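Local coordinates for protein fumarylacetoacetate hydrolase (Burkholderia xenovorans, PDB 5TI1) that probably hydrolyses fumarylacetoacetate to fumarate and acetoacetate, the last step of phenylalanine and tyrosine breakdown, with a bound magnesium ion, at residues Phe37-Phe47 against Val57-Leu68. Sequence-based numbering, arbitrary orientation.
Sequences FSIQNLPFGIF and VGVAIGDSIVDL
With CG set between its backbone N and carbonyl carbon (chi1 79°), Phe-47 carries its ring past Gly-58 to the next strand, where Ile-65 CG2, itself anti to its backbone N, lies over one ring face, 4.0 Å from the centroid of Phe-47. Strands 44-49 and 56-61 form an antiparallel beta hairpin within the small sheet of the N-terminal domain, and 64-67 continues it through a type II' turn, Ile-61 to Ser-64. Gly-45 and Gly-58 are the hydrogen-bonded pair: Gly-58 N donates to Gly-45 O and Gly-45 N to Gly-58 O, both at 2.9 Å. Phe-47 CD1 and CE1 each lie 3.6 Å from Gly-58 CA, and Gly-58 N lies at the ring edge. On the face carrying Phe-44, Val-57 and Val-59, Phe-44 CE1 meets Val-59 CG2 and Leu-68 CD1, each at 3.8 Å, and Leu-112 of helix 102-116 packs on Val-59 and Leu-68. Beyond the hairpin, Ile-61 CD1 touches Leu-42 CD2 and the CA of Ile-39. Ala-60 CB touches Pro-43 CG and sits over a face of the Phe-37 ring. A water takes the N-H of Leu-42 and donates to Ser-38 O, within the loop. The loop is tied directly to the turn, where Gly-62 N points almost straight (170°) at Phe-37 O, 2.9 Å away.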
loop_
_atom_site.group_PDB
_atom_site.type_symbol
_atom_site.label_atom_id
_atom_site.label_comp_id
_atom_site.label_asym_id
_atom_site.label_seq_id
_atom_site.Cartn_x
_atom_site.Cartn_y
_atom_site.Cartn_z
ATOM N N PHE B 37 -12.774 22.846 -17.515
ATOM C CA PHE B 37 -13.973 22.459 -16.788
ATOM C C PHE B 37 -15.249 22.873 -17.515
ATOM O O PHE B 37 -16.088 23.610 -16.985
ATOM C CB PHE B 37 -13.870 23.027 -15.378
ATOM C CG PHE B 37 -12.570 22.662 -14.710
ATOM C CD1 PHE B 37 -12.199 21.327 -14.596
ATOM C CD2 PHE B 37 -11.696 23.641 -14.254
ATOM C CE1 PHE B 37 -10.993 20.974 -14.011
ATOM C CE2 PHE B 37 -10.484 23.295 -13.660
ATOM C CZ PHE B 37 -10.137 21.961 -13.536
ATOM N N SER B 38 -15.386 22.383 -18.742
ATOM C CA SER B 38 -16.604 22.535 -19.523
ATOM C C SER B 38 -17.775 21.877 -18.805
ATOM O O SER B 38 -17.600 21.023 -17.935
ATOM C CB SER B 38 -16.423 21.884 -20.891
ATOM O OG SER B 38 -15.883 20.574 -20.712
ATOM N N ILE B 39 -18.994 22.251 -19.207
ATOM C CA ILE B 39 -20.162 21.583 -18.636
ATOM C C ILE B 39 -20.146 20.097 -18.962
ATOM O O ILE B 39 -20.826 19.307 -18.299
ATOM C CB ILE B 39 -21.469 22.251 -19.118
ATOM C CG1 ILE B 39 -22.627 21.913 -18.174
ATOM C CG2 ILE B 39 -21.779 21.844 -20.545
ATOM C CD1 ILE B 39 -23.964 22.501 -18.599
ATOM N N GLN B 40 -19.365 19.691 -19.966
ATOM C CA GLN B 40 -19.250 18.283 -20.314
ATOM C C GLN B 40 -18.340 17.517 -19.362
ATOM O O GLN B 40 -18.359 16.280 -19.366
ATOM C CB GLN B 40 -18.735 18.136 -21.752
ATOM C CG GLN B 40 -19.746 18.514 -22.839
ATOM C CD GLN B 40 -19.834 20.008 -23.088
ATOM O OE1 GLN B 40 -19.085 20.793 -22.502
ATOM N NE2 GLN B 40 -20.748 20.409 -23.975
ATOM N N ASN B 41 -17.551 18.216 -18.550
ATOM C CA ASN B 41 -16.586 17.556 -17.682
ATOM C C ASN B 41 -17.254 17.109 -16.389
ATOM O O ASN B 41 -17.576 15.925 -16.226
ATOM C CB ASN B 41 -15.402 18.483 -17.398
ATOM C CG ASN B 41 -14.267 17.767 -16.684
ATOM O OD1 ASN B 41 -14.423 16.639 -16.219
ATOM N ND2 ASN B 41 -13.118 18.417 -16.603
ATOM N N LEU B 42 -17.464 18.053 -15.468
ATOM C CA LEU B 42 -18.050 17.796 -14.158
ATOM C C LEU B 42 -17.191 16.810 -13.362
ATOM O O LEU B 42 -17.653 15.711 -13.014
ATOM C CB LEU B 42 -19.484 17.282 -14.313
ATOM C CG LEU B 42 -20.351 18.143 -15.238
ATOM C CD1 LEU B 42 -21.764 17.579 -15.367
ATOM C CD2 LEU B 42 -20.378 19.586 -14.753
ATOM N N PRO B 43 -15.946 17.160 -13.051
ATOM C CA PRO B 43 -15.108 16.267 -12.251
ATOM C C PRO B 43 -15.375 16.454 -10.765
ATOM O O PRO B 43 -15.895 17.480 -10.327
ATOM C CB PRO B 43 -13.689 16.712 -12.610
ATOM C CG PRO B 43 -13.842 18.211 -12.815
ATOM C CD PRO B 43 -15.242 18.416 -13.392
ATOM N N PHE B 44 -14.988 15.442 -9.986
ATOM C CA PHE B 44 -15.216 15.419 -8.545
ATOM C C PHE B 44 -13.928 15.678 -7.776
ATOM O O PHE B 44 -12.857 15.191 -8.154
ATOM C CB PHE B 44 -15.804 14.078 -8.096
ATOM C CG PHE B 44 -17.208 13.851 -8.560
ATOM C CD1 PHE B 44 -18.281 14.255 -7.786
ATOM C CD2 PHE B 44 -17.453 13.234 -9.769
ATOM C CE1 PHE B 44 -19.583 14.047 -8.215
ATOM C CE2 PHE B 44 -18.753 13.019 -10.208
ATOM C CZ PHE B 44 -19.818 13.427 -9.429
ATOM N N GLY B 45 -14.051 16.425 -6.678
ATOM C CA GLY B 45 -12.940 16.710 -5.793
ATOM C C GLY B 45 -13.426 16.954 -4.379
ATOM O O GLY B 45 -14.620 16.874 -4.082
ATOM N N ILE B 46 -12.475 17.266 -3.502
ATOM C CA ILE B 46 -12.733 17.568 -2.098
ATOM C C ILE B 46 -12.163 18.946 -1.821
ATOM O O ILE B 46 -10.963 19.180 -2.027
ATOM C CB ILE B 46 -12.112 16.513 -1.162
ATOM C CG1 ILE B 46 -12.779 15.142 -1.373
ATOM C CG2 ILE B 46 -12.222 16.938 0.292
ATOM C CD1 ILE B 46 -14.231 15.089 -0.962
ATOM N N PHE B 47 -13.010 19.860 -1.349
ATOM C CA PHE B 47 -12.568 21.232 -1.161
ATOM C C PHE B 47 -13.084 21.784 0.158
ATOM O O PHE B 47 -13.989 21.240 0.799
ATOM C CB PHE B 47 -13.029 22.151 -2.305
ATOM C CG PHE B 47 -14.456 22.578 -2.186
ATOM C CD1 PHE B 47 -15.479 21.707 -2.518
ATOM C CD2 PHE B 47 -14.782 23.845 -1.732
ATOM C CE1 PHE B 47 -16.795 22.090 -2.400
ATOM C CE2 PHE B 47 -16.100 24.234 -1.621
ATOM C CZ PHE B 47 -17.106 23.353 -1.950
ATOM N N VAL B 57 -17.570 17.615 -0.788
ATOM C CA VAL B 57 -17.441 17.215 -2.181
ATOM C C VAL B 57 -17.771 18.395 -3.083
ATOM O O VAL B 57 -18.783 19.080 -2.892
ATOM C CB VAL B 57 -18.349 16.017 -2.488
ATOM C CG1 VAL B 57 -18.256 15.690 -3.952
ATOM C CG2 VAL B 57 -17.935 14.825 -1.635
ATOM N N GLY B 58 -16.920 18.627 -4.082
ATOM C CA GLY B 58 -17.149 19.682 -5.037
ATOM C C GLY B 58 -17.043 19.166 -6.458
ATOM O O GLY B 58 -16.417 18.142 -6.733
ATOM N N VAL B 59 -17.681 19.898 -7.362
ATOM C CA VAL B 59 -17.588 19.634 -8.789
ATOM C C VAL B 59 -17.123 20.913 -9.470
ATOM O O VAL B 59 -17.735 21.973 -9.295
ATOM C CB VAL B 59 -18.932 19.143 -9.368
ATOM C CG1 VAL B 59 -18.869 19.071 -10.883
ATOM C CG2 VAL B 59 -19.276 17.778 -8.799
ATOM N N ALA B 60 -16.040 20.814 -10.237
ATOM C CA ALA B 60 -15.517 21.982 -10.937
ATOM C C ALA B 60 -16.402 22.342 -12.121
ATOM O O ALA B 60 -16.857 21.472 -12.875
ATOM C CB ALA B 60 -14.092 21.728 -11.421
ATOM N N ILE B 61 -16.640 23.638 -12.286
ATOM C CA ILE B 61 -17.340 24.149 -13.456
ATOM C C ILE B 61 -16.764 25.530 -13.760
ATOM O O ILE B 61 -16.770 26.423 -12.903
ATOM C CB ILE B 61 -18.867 24.163 -13.231
ATOM C CG1 ILE B 61 -19.600 24.555 -14.516
ATOM C CG2 ILE B 61 -19.264 25.021 -12.026
ATOM C CD1 ILE B 61 -19.607 23.446 -15.545
ATOM N N GLY B 62 -16.206 25.691 -14.961
ATOM C CA GLY B 62 -15.493 26.918 -15.273
ATOM C C GLY B 62 -14.407 27.166 -14.247
ATOM O O GLY B 62 -13.714 26.242 -13.804
ATOM N N ASP B 63 -14.277 28.425 -13.828
ATOM C CA ASP B 63 -13.318 28.787 -12.794
ATOM C C ASP B 63 -13.901 28.665 -11.382
ATOM O O ASP B 63 -13.315 29.186 -10.431
ATOM C CB ASP B 63 -12.771 30.203 -13.050
ATOM C CG ASP B 63 -13.850 31.276 -13.021
ATOM O OD1 ASP B 63 -14.989 30.982 -12.603
ATOM O OD2 ASP B 63 -13.559 32.429 -13.423
ATOM N N SER B 64 -15.030 27.982 -11.225
ATOM C CA SER B 64 -15.706 27.896 -9.940
ATOM C C SER B 64 -15.843 26.434 -9.498
ATOM O O SER B 64 -15.304 25.513 -10.120
ATOM C CB SER B 64 -17.065 28.596 -10.014
ATOM O OG SER B 64 -16.896 29.994 -10.159
ATOM N N ILE B 65 -16.563 26.235 -8.398
ATOM C CA ILE B 65 -16.803 24.918 -7.816
ATOM C C ILE B 65 -18.244 24.882 -7.342
ATOM O O ILE B 65 -18.713 25.829 -6.703
ATOM C CB ILE B 65 -15.864 24.620 -6.627
ATOM C CG1 ILE B 65 -14.394 24.757 -7.021
ATOM C CG2 ILE B 65 -16.140 23.249 -6.055
ATOM C CD1 ILE B 65 -13.431 24.694 -5.811
ATOM N N VAL B 66 -18.946 23.801 -7.648
ATOM C CA VAL B 66 -20.279 23.578 -7.106
ATOM C C VAL B 66 -20.147 22.827 -5.784
ATOM O O VAL B 66 -19.521 21.763 -5.718
ATOM C CB VAL B 66 -21.164 22.808 -8.094
ATOM C CG1 VAL B 66 -22.507 22.566 -7.476
ATOM C CG2 VAL B 66 -21.308 23.588 -9.393
ATOM N N ASP B 67 -20.731 23.387 -4.731
ATOM C CA ASP B 67 -20.802 22.743 -3.424
ATOM C C ASP B 67 -21.943 21.735 -3.479
ATOM O O ASP B 67 -23.113 22.112 -3.433
ATOM C CB ASP B 67 -21.029 23.790 -2.340
ATOM C CG ASP B 67 -20.915 23.228 -0.931
ATOM O OD1 ASP B 67 -21.216 22.035 -0.714
ATOM O OD2 ASP B 67 -20.530 24.001 -0.029
ATOM N N LEU B 68 -21.617 20.446 -3.585
ATOM C CA LEU B 68 -22.684 19.455 -3.738
ATOM C C LEU B 68 -23.509 19.328 -2.464
ATOM O O LEU B 68 -24.731 19.166 -2.526
ATOM C CB LEU B 68 -22.110 18.097 -4.136
ATOM C CG LEU B 68 -21.289 18.030 -5.418
ATOM C CD1 LEU B 68 -21.229 16.574 -5.893
ATOM C CD2 LEU B 68 -21.863 18.962 -6.488
HETATM O O HOH W 1 -16.580 20.777 -15.183
#